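PDB 4XSO: Alr3699 protein from Nostoc sp., which is a glycosyltransferase-family protein of the GT-B fold, with two Rossmann-like domains facing each other across a cleft. Local coordinates for residues A[174-186]-A[367-380]. Sequence-based numbering, arbitrary orientation.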
ATOM      1  N   LEU A 174     -12.967  -3.572 -19.275  1.00 31.06           N
ATOM      2  CA  LEU A 174     -12.210  -2.467 -18.852  1.00 31.71           C
ATOM      3  C   LEU A 174     -11.202  -2.047 -19.946  1.00 30.19           C
ATOM      4  O   LEU A 174     -10.563  -1.019 -19.806  1.00 33.91           O
ATOM      5  CB  LEU A 174     -11.411  -2.798 -17.585  1.00 33.74           C
ATOM      6  CG  LEU A 174     -11.992  -2.681 -16.187  1.00 36.86           C
ATOM      7  CD1 LEU A 174     -10.823  -2.776 -15.185  1.00 35.66           C
ATOM      8  CD2 LEU A 174     -12.826  -1.404 -15.940  1.00 36.39           C
ATOM      9  N   THR A 175     -11.037  -2.842 -21.016  1.00 32.75           N
ATOM     10  CA  THR A 175      -9.848  -2.720 -21.846  1.00 29.81           C
ATOM     11  C   THR A 175     -10.209  -1.969 -23.102  1.00 29.87           C
ATOM     12  O   THR A 175     -11.333  -2.014 -23.497  1.00 30.52           O
ATOM     13  CB  THR A 175      -9.240  -4.085 -22.299  1.00 31.06           C
ATOM     14  OG1 THR A 175     -10.172  -4.799 -23.121  1.00 28.47           O
ATOM     15  CG2 THR A 175      -8.847  -4.921 -21.099  1.00 34.10           C
ATOM     16  N   LYS A 176      -9.242  -1.270 -23.667  1.00 29.50           N
ATOM     17  CA  LYS A 176      -9.356  -0.622 -24.922  1.00 30.46           C
ATOM     18  C   LYS A 176      -7.979  -0.710 -25.549  1.00 28.35           C
ATOM     19  O   LYS A 176      -6.995  -0.350 -24.900  1.00 31.94           O
ATOM     20  CB  LYS A 176      -9.672   0.847 -24.745  1.00 30.19           C
ATOM     21  CG  LYS A 176      -9.819   1.526 -26.122  1.00 36.37           C
ATOM     22  CD  LYS A 176     -10.320   2.953 -26.070  1.00 40.66           C
ATOM     23  CE  LYS A 176      -9.928   3.676 -27.370  1.00 47.77           C
ATOM     24  NZ  LYS A 176     -10.407   3.029 -28.624  1.00 47.37           N
ATOM     25  N   VAL A 177      -7.889  -1.042 -26.824  1.00 24.59           N
ATOM     26  CA  VAL A 177      -6.622  -1.126 -27.484  1.00 24.82           C
ATOM     27  C   VAL A 177      -6.276   0.254 -28.065  1.00 25.23           C
ATOM     28  O   VAL A 177      -7.099   0.802 -28.719  1.00 26.06           O
ATOM     29  CB  VAL A 177      -6.572  -2.194 -28.615  1.00 27.14           C
ATOM     30  CG1 VAL A 177      -5.348  -2.066 -29.444  1.00 28.52           C
ATOM     31  CG2 VAL A 177      -6.674  -3.624 -28.030  1.00 29.58           C
ATOM     32  N   ILE A 178      -5.111   0.804 -27.767  1.00 25.32           N
ATOM     33  CA  ILE A 178      -4.637   2.051 -28.423  1.00 25.52           C
ATOM     34  C   ILE A 178      -3.183   1.776 -28.738  1.00 26.32           C
ATOM     35  O   ILE A 178      -2.387   1.498 -27.866  1.00 27.76           O
ATOM     36  CB  ILE A 178      -4.748   3.301 -27.559  1.00 31.31           C
ATOM     37  CG1 ILE A 178      -6.181   3.579 -27.174  1.00 32.40           C
ATOM     38  CG2 ILE A 178      -4.205   4.537 -28.306  1.00 30.01           C
ATOM     39  CD1 ILE A 178      -6.313   4.804 -26.316  1.00 34.47           C
ATOM     40  N   TYR A 179      -2.843   1.844 -30.035  1.00 29.20           N
ATOM     41  CA  TYR A 179      -1.519   1.466 -30.532  1.00 29.14           C
ATOM     42  C   TYR A 179      -0.560   2.637 -30.189  1.00 29.37           C
ATOM     43  O   TYR A 179      -0.999   3.721 -29.903  1.00 33.91           O
ATOM     44  CB  TYR A 179      -1.655   1.227 -32.042  1.00 29.33           C
ATOM     45  CG  TYR A 179      -2.423  -0.041 -32.427  1.00 32.63           C
ATOM     46  CD1 TYR A 179      -2.002  -1.286 -31.940  1.00 32.42           C
ATOM     47  CD2 TYR A 179      -3.469  -0.039 -33.361  1.00 36.39           C
ATOM     48  CE1 TYR A 179      -2.645  -2.479 -32.285  1.00 38.69           C
ATOM     49  CE2 TYR A 179      -4.120  -1.276 -33.720  1.00 39.57           C
ATOM     50  CZ  TYR A 179      -3.692  -2.487 -33.179  1.00 40.56           C
ATOM     51  OH  TYR A 179      -4.282  -3.788 -33.471  1.00 50.25           O
ATOM     52  N   ASN A 180       0.751   2.382 -30.209  1.00 29.10           N
ATOM     53  CA  ASN A 180       1.803   3.386 -30.143  1.00 30.16           C
ATOM     54  C   ASN A 180       1.677   4.349 -31.352  1.00 29.91           C
ATOM     55  O   ASN A 180       1.261   3.977 -32.477  1.00 28.78           O
ATOM     56  CB  ASN A 180       3.177   2.711 -30.168  1.00 28.65           C
ATOM     57  CG  ASN A 180       3.558   1.988 -28.876  1.00 30.88           C
ATOM     58  OD1 ASN A 180       2.723   1.562 -28.065  1.00 36.64           O
ATOM     59  ND2 ASN A 180       4.826   1.743 -28.743  1.00 36.29           N
ATOM     60  N   GLY A 181       1.981   5.604 -31.122  1.00 32.78           N
ATOM     61  CA  GLY A 181       1.905   6.604 -32.214  1.00 34.33           C
ATOM     62  C   GLY A 181       3.317   7.059 -32.573  1.00 33.87           C
ATOM     63  O   GLY A 181       4.196   6.960 -31.748  1.00 31.02           O
ATOM     64  N   PHE A 182       3.473   7.564 -33.786  1.00 33.32           N
ATOM     65  CA  PHE A 182       4.734   8.010 -34.368  1.00 31.99           C
ATOM     66  C   PHE A 182       4.545   9.296 -35.183  1.00 30.29           C
ATOM     67  O   PHE A 182       3.561   9.434 -35.882  1.00 27.99           O
ATOM     68  CB  PHE A 182       5.263   6.908 -35.307  1.00 31.05           C
ATOM     69  CG  PHE A 182       5.486   5.612 -34.603  1.00 31.79           C
ATOM     70  CD1 PHE A 182       4.426   4.742 -34.391  1.00 29.57           C
ATOM     71  CD2 PHE A 182       6.770   5.266 -34.131  1.00 31.53           C
ATOM     72  CE1 PHE A 182       4.604   3.562 -33.654  1.00 35.31           C
ATOM     73  CE2 PHE A 182       6.949   4.077 -33.484  1.00 33.98           C
ATOM     74  CZ  PHE A 182       5.854   3.215 -33.253  1.00 33.48           C
ATOM     75  N   ASP A 183       5.530  10.187 -35.160  1.00 29.47           N
ATOM     76  CA  ASP A 183       5.510  11.346 -36.044  1.00 31.63           C
ATOM     77  C   ASP A 183       5.890  10.875 -37.414  1.00 27.71           C
ATOM     78  O   ASP A 183       7.049  10.557 -37.625  1.00 30.50           O
ATOM     79  CB  ASP A 183       6.497  12.359 -35.592  1.00 36.37           C
ATOM     80  CG  ASP A 183       6.455  13.629 -36.455  1.00 37.22           C
ATOM     81  OD1 ASP A 183       5.929  13.682 -37.581  1.00 36.64           O
ATOM     82  OD2 ASP A 183       6.902  14.613 -35.918  1.00 48.59           O
ATOM     83  N   ILE A 184       4.955  10.840 -38.334  1.00 27.40           N
ATOM     84  CA  ILE A 184       5.182  10.037 -39.565  1.00 33.12           C
ATOM     85  C   ILE A 184       6.224  10.636 -40.497  1.00 32.44           C
ATOM     86  O   ILE A 184       6.936   9.912 -41.156  1.00 32.38           O
ATOM     87  CB  ILE A 184       3.915   9.638 -40.313  1.00 37.24           C
ATOM     88  CG1 ILE A 184       3.285  10.832 -41.055  1.00 40.48           C
ATOM     89  CG2 ILE A 184       2.921   8.970 -39.367  1.00 34.52           C
ATOM     90  CD1 ILE A 184       1.945  10.540 -41.697  1.00 41.26           C
ATOM     91  N   ASN A 185       6.348  11.952 -40.453  1.00 32.37           N
ATOM     92  CA  ASN A 185       7.310  12.707 -41.269  1.00 33.45           C
ATOM     93  C   ASN A 185       8.747  12.553 -40.831  1.00 29.62           C
ATOM     94  O   ASN A 185       9.654  12.627 -41.664  1.00 33.29           O
ATOM     95  CB  ASN A 185       6.854  14.195 -41.326  1.00 32.80           C
ATOM     96  CG  ASN A 185       5.556  14.357 -42.056  1.00 31.39           C
ATOM     97  OD1 ASN A 185       5.171  13.555 -42.913  1.00 35.77           O
ATOM     98  ND2 ASN A 185       4.841  15.371 -41.707  1.00 37.41           N
ATOM     99  N   LEU A 186       8.970  12.136 -39.580  1.00 32.06           N
ATOM    100  CA  LEU A 186      10.298  11.731 -39.194  1.00 34.54           C
ATOM    101  C   LEU A 186      10.814  10.515 -39.941  1.00 29.52           C
ATOM    102  O   LEU A 186      11.981  10.205 -39.849  1.00 33.18           O
ATOM    103  CB  LEU A 186      10.429  11.471 -37.710  1.00 41.34           C
ATOM    104  CG  LEU A 186      10.007  12.584 -36.754  1.00 47.33           C
ATOM    105  CD1 LEU A 186      10.356  12.105 -35.338  1.00 48.60           C
ATOM    106  CD2 LEU A 186      10.589  13.954 -37.098  1.00 49.96           C
ATOM    107  N   ARG A 367      -2.802   4.126 -39.502  1.00 29.95           N
ATOM    108  CA  ARG A 367      -3.049   3.507 -38.176  1.00 28.15           C
ATOM    109  C   ARG A 367      -2.245   4.012 -37.003  1.00 28.73           C
ATOM    110  O   ARG A 367      -2.682   3.918 -35.902  1.00 29.93           O
ATOM    111  CB  ARG A 367      -2.746   1.984 -38.339  1.00 28.38           C
ATOM    112  CG  ARG A 367      -3.587   1.324 -39.438  1.00 30.62           C
ATOM    113  CD  ARG A 367      -3.249  -0.193 -39.618  1.00 38.23           C
ATOM    114  NE  ARG A 367      -3.603  -0.912 -38.392  1.00 35.38           N
ATOM    115  CZ  ARG A 367      -3.189  -2.136 -38.055  1.00 37.74           C
ATOM    116  NH1 ARG A 367      -2.402  -2.848 -38.834  1.00 36.90           N
ATOM    117  NH2 ARG A 367      -3.575  -2.642 -36.887  1.00 36.90           N
ATOM    118  N   PHE A 368      -1.003   4.473 -37.217  1.00 27.87           N
ATOM    119  CA  PHE A 368      -0.069   4.727 -36.142  1.00 27.80           C
ATOM    120  C   PHE A 368       0.420   6.198 -36.079  1.00 28.29           C
ATOM    121  O   PHE A 368       1.381   6.521 -35.377  1.00 30.21           O
ATOM    122  CB  PHE A 368       1.097   3.784 -36.275  1.00 27.28           C
ATOM    123  CG  PHE A 368       0.664   2.364 -36.425  1.00 25.81           C
ATOM    124  CD1 PHE A 368      -0.040   1.739 -35.415  1.00 26.10           C
ATOM    125  CD2 PHE A 368       0.902   1.680 -37.594  1.00 29.34           C
ATOM    126  CE1 PHE A 368      -0.437   0.396 -35.582  1.00 32.85           C
ATOM    127  CE2 PHE A 368       0.474   0.345 -37.783  1.00 29.07           C
ATOM    128  CZ  PHE A 368      -0.169  -0.287 -36.797  1.00 28.66           C
ATOM    129  N   ASP A 369      -0.278   7.077 -36.789  1.00 30.23           N
ATOM    130  CA  ASP A 369       0.024   8.524 -36.711  1.00 28.32           C
ATOM    131  C   ASP A 369      -0.202   9.011 -35.281  1.00 26.97           C
ATOM    132  O   ASP A 369      -1.274   8.834 -34.723  1.00 26.07           O
ATOM    133  CB  ASP A 369      -0.818   9.257 -37.733  1.00 27.40           C
ATOM    134  CG  ASP A 369      -0.472  10.745 -37.852  1.00 30.49           C
ATOM    135  OD1 ASP A 369       0.219  11.305 -36.988  1.00 34.22           O
ATOM    136  OD2 ASP A 369      -0.921  11.326 -38.875  1.00 37.30           O
ATOM    137  N   VAL A 370       0.843   9.541 -34.680  1.00 28.91           N
ATOM    138  CA  VAL A 370       0.760  10.093 -33.339  1.00 31.19           C
ATOM    139  C   VAL A 370      -0.353  11.112 -33.157  1.00 32.58           C
ATOM    140  O   VAL A 370      -0.893  11.167 -32.058  1.00 28.74           O
ATOM    141  CB  VAL A 370       2.107  10.661 -32.839  1.00 32.53           C
ATOM    142  CG1 VAL A 370       2.438  12.014 -33.488  1.00 32.56           C
ATOM    143  CG2 VAL A 370       2.103  10.743 -31.308  1.00 36.20           C
ATOM    144  N   VAL A 371      -0.766  11.819 -34.225  1.00 31.60           N
ATOM    145  CA  VAL A 371      -1.892  12.759 -34.127  1.00 33.64           C
ATOM    146  C   VAL A 371      -3.174  12.040 -33.867  1.00 31.54           C
ATOM    147  O   VAL A 371      -3.915  12.370 -32.933  1.00 28.93           O
ATOM    148  CB  VAL A 371      -2.040  13.692 -35.374  1.00 35.92           C
ATOM    149  CG1 VAL A 371      -3.253  14.606 -35.234  1.00 39.61           C
ATOM    150  CG2 VAL A 371      -0.778  14.509 -35.554  1.00 38.82           C
ATOM    151  N   THR A 372      -3.373  10.953 -34.566  1.00 31.00           N
ATOM    152  CA  THR A 372      -4.548  10.163 -34.375  1.00 32.21           C
ATOM    153  C   THR A 372      -4.535   9.447 -33.030  1.00 31.89           C
ATOM    154  O   THR A 372      -5.568   9.459 -32.305  1.00 30.55           O
ATOM    155  CB  THR A 372      -4.648   9.120 -35.500  1.00 40.60           C
ATOM    156  OG1 THR A 372      -4.507   9.808 -36.748  1.00 33.91           O
ATOM    157  CG2 THR A 372      -5.938   8.290 -35.415  1.00 39.83           C
ATOM    158  N   ILE A 373      -3.385   8.853 -32.691  1.00 30.42           N
ATOM    159  CA  ILE A 373      -3.252   8.146 -31.411  1.00 30.71           C
ATOM    160  C   ILE A 373      -3.500   9.120 -30.284  1.00 30.77           C
ATOM    161  O   ILE A 373      -4.195   8.776 -29.347  1.00 28.40           O
ATOM    162  CB  ILE A 373      -1.875   7.479 -31.277  1.00 28.01           C
ATOM    163  CG1 ILE A 373      -1.741   6.377 -32.320  1.00 28.47           C
ATOM    164  CG2 ILE A 373      -1.513   7.035 -29.886  1.00 26.99           C
ATOM    165  CD1 ILE A 373      -2.902   5.465 -32.460  1.00 27.91           C
ATOM    166  N   ASN A 374      -2.880  10.305 -30.318  1.00 26.85           N
ATOM    167  CA  ASN A 374      -3.107  11.277 -29.215  1.00 28.18           C
ATOM    168  C   ASN A 374      -4.562  11.685 -29.086  1.00 28.86           C
ATOM    169  O   ASN A 374      -5.038  11.839 -27.960  1.00 28.48           O
ATOM    170  CB  ASN A 374      -2.265  12.536 -29.366  1.00 32.40           C
ATOM    171  CG  ASN A 374      -0.846  12.326 -28.996  1.00 31.89           C
ATOM    172  OD1 ASN A 374      -0.474  11.337 -28.296  1.00 31.62           O
ATOM    173  ND2 ASN A 374      -0.006  13.244 -29.471  1.00 32.25           N
ATOM    174  N   GLN A 375      -5.287  11.786 -30.213  1.00 35.50           N
ATOM    175  CA  GLN A 375      -6.731  12.060 -30.186  1.00 34.52           C
ATOM    176  C   GLN A 375      -7.480  10.918 -29.477  1.00 33.60           C
ATOM    177  O   GLN A 375      -8.370  11.141 -28.652  1.00 28.65           O
ATOM    178  CB  GLN A 375      -7.303  12.200 -31.582  1.00 35.76           C
ATOM    179  CG  GLN A 375      -6.706  13.373 -32.334  1.00 52.14           C
ATOM    180  CD  GLN A 375      -7.199  13.574 -33.783  1.00 56.20           C
ATOM    181  OE1 GLN A 375      -7.607  12.629 -34.492  1.00 53.04           O
ATOM    182  NE2 GLN A 375      -7.116  14.824 -34.238  1.00 53.27           N
ATOM    183  N   GLN A 376      -7.137   9.693 -29.816  1.00 27.65           N
ATOM    184  CA  GLN A 376      -7.779   8.538 -29.154  1.00 27.84           C
ATOM    185  C   GLN A 376      -7.543   8.563 -27.630  1.00 30.26           C
ATOM    186  O   GLN A 376      -8.459   8.378 -26.809  1.00 29.28           O
ATOM    187  CB  GLN A 376      -7.191   7.264 -29.755  1.00 27.72           C
ATOM    188  CG  GLN A 376      -7.707   7.044 -31.136  1.00 27.80           C
ATOM    189  CD  GLN A 376      -7.022   5.882 -31.813  1.00 32.03           C
ATOM    190  OE1 GLN A 376      -6.329   5.048 -31.179  1.00 34.58           O
ATOM    191  NE2 GLN A 376      -7.195   5.819 -33.121  1.00 35.53           N
ATOM    192  N   ILE A 377      -6.297   8.777 -27.228  1.00 28.89           N
ATOM    193  CA  ILE A 377      -6.011   8.886 -25.807  1.00 27.88           C
ATOM    194  C   ILE A 377      -6.846  10.014 -25.136  1.00 31.12           C
ATOM    195  O   ILE A 377      -7.477   9.790 -24.100  1.00 31.59           O
ATOM    196  CB  ILE A 377      -4.486   9.070 -25.595  1.00 29.50           C
ATOM    197  CG1 ILE A 377      -3.741   7.773 -25.985  1.00 32.91           C
ATOM    198  CG2 ILE A 377      -4.188   9.441 -24.167  1.00 30.14           C
ATOM    199  CD1 ILE A 377      -2.231   7.849 -25.873  1.00 34.72           C
ATOM    200  N   ALA A 378      -6.839  11.212 -25.729  1.00 33.51           N
ATOM    201  CA  ALA A 378      -7.562  12.383 -25.179  1.00 33.09           C
ATOM    202  C   ALA A 378      -9.074  12.066 -25.084  1.00 35.56           C
ATOM    203  O   ALA A 378      -9.681  12.286 -24.063  1.00 34.55           O
ATOM    204  CB  ALA A 378      -7.373  13.595 -26.082  1.00 31.78           C
ATOM    205  N   GLU A 379      -9.663  11.511 -26.143  1.00 32.16           N
ATOM    206  CA  GLU A 379     -11.080  11.123 -26.109  1.00 35.69           C
ATOM    207  C   GLU A 379     -11.321  10.100 -25.048  1.00 39.37           C
ATOM    208  O   GLU A 379     -12.290  10.192 -24.262  1.00 38.91           O
ATOM    209  CB  GLU A 379     -11.570  10.594 -27.459  1.00 38.62           C
ATOM    210  CG  GLU A 379     -11.549  11.777 -28.445  1.00 51.76           C
ATOM    211  CD  GLU A 379     -12.049  11.510 -29.873  1.00 58.94           C
ATOM    212  OE1 GLU A 379     -12.590  10.426 -30.167  1.00 62.73           O
ATOM    213  OE2 GLU A 379     -11.867  12.418 -30.726  1.00 66.95           O
ATOM    214  N   THR A 380     -10.430   9.136 -24.947  1.00 34.29           N
ATOM    215  CA  THR A 380     -10.659   8.113 -23.946  1.00 36.78           C
ATOM    216  C   THR A 380     -10.532   8.720 -22.507  1.00 36.74           C
ATOM    217  O   THR A 380     -11.310   8.402 -21.644  1.00 32.83           O
ATOM    218  CB  THR A 380      -9.743   6.922 -24.196  1.00 42.60           C
ATOM    219  OG1 THR A 380      -9.942   6.421 -25.545  1.00 40.28           O
ATOM    220  CG2 THR A 380     -10.074   5.845 -23.215  1.00 44.65           C
TER
HETATM  221  O   HOH W   1      -4.952   2.771 -31.865  1.00 26.81           O
HETATM  222  O   HOH W   2       2.563  12.417 -37.574  1.00 39.20           O
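F182 and F368 join backbones at the crossover of this GT-B fold, where the chain leaving edge strand 175-177 of the N-terminal sheet meets the C-terminal helix returning to that domain. Two hydrogen bonds make the junction: F182 N gives to F368 O (2.8 Å), almost straight out from the carbonyl, and V370 N gives to F182 O at 171°, though from above that carbonyl's plane. They form a single bridge between F182 and D369, just where helix 350-368 gives way to 370-382. G181, without a side chain, lets the backbones close to 3.8 Å between its CA and V370 CA; the same G181 CA lies 3.2 Å from F368 O in a CA-H...O contact.

The aromatic groups gather beside the bridge. The edge of F368 meets the face of Y179 in an offset edge-to-face pair, planes at 72°, with F368 CE1 against Y179 CG. R367 bends at chi3 (64°), with F368 CZ over the centre of one face of its guanidinium and NH2 3.5 Å from Y179 CE2. E320 takes the Y179 hydroxyl on its carboxylate and R367 NH1 on its backbone oxygen.

Apolar packing continues along helix 370-382. I178 sends CG2 to I373 CG2 and CD1 to I377 CG1, while I373 CG2 also presses on Y179 O. At the start of the helix, I184 CG2 rests on D369 CA.

Two waters bridge the segments: one accepts from Y179 N and donates to Q376 OE1. D369 N-caps helix 370-382, its OD1 accepting from V371 N; the second water, which accepts from I184 N, donates to the same D369 OD1, its oxygen 2.7 Å away. At the other end, the K176 chain reaches T380, K176 CE 3.3 Å from T380 OG1, whose hydroxyl donates to Q376 O.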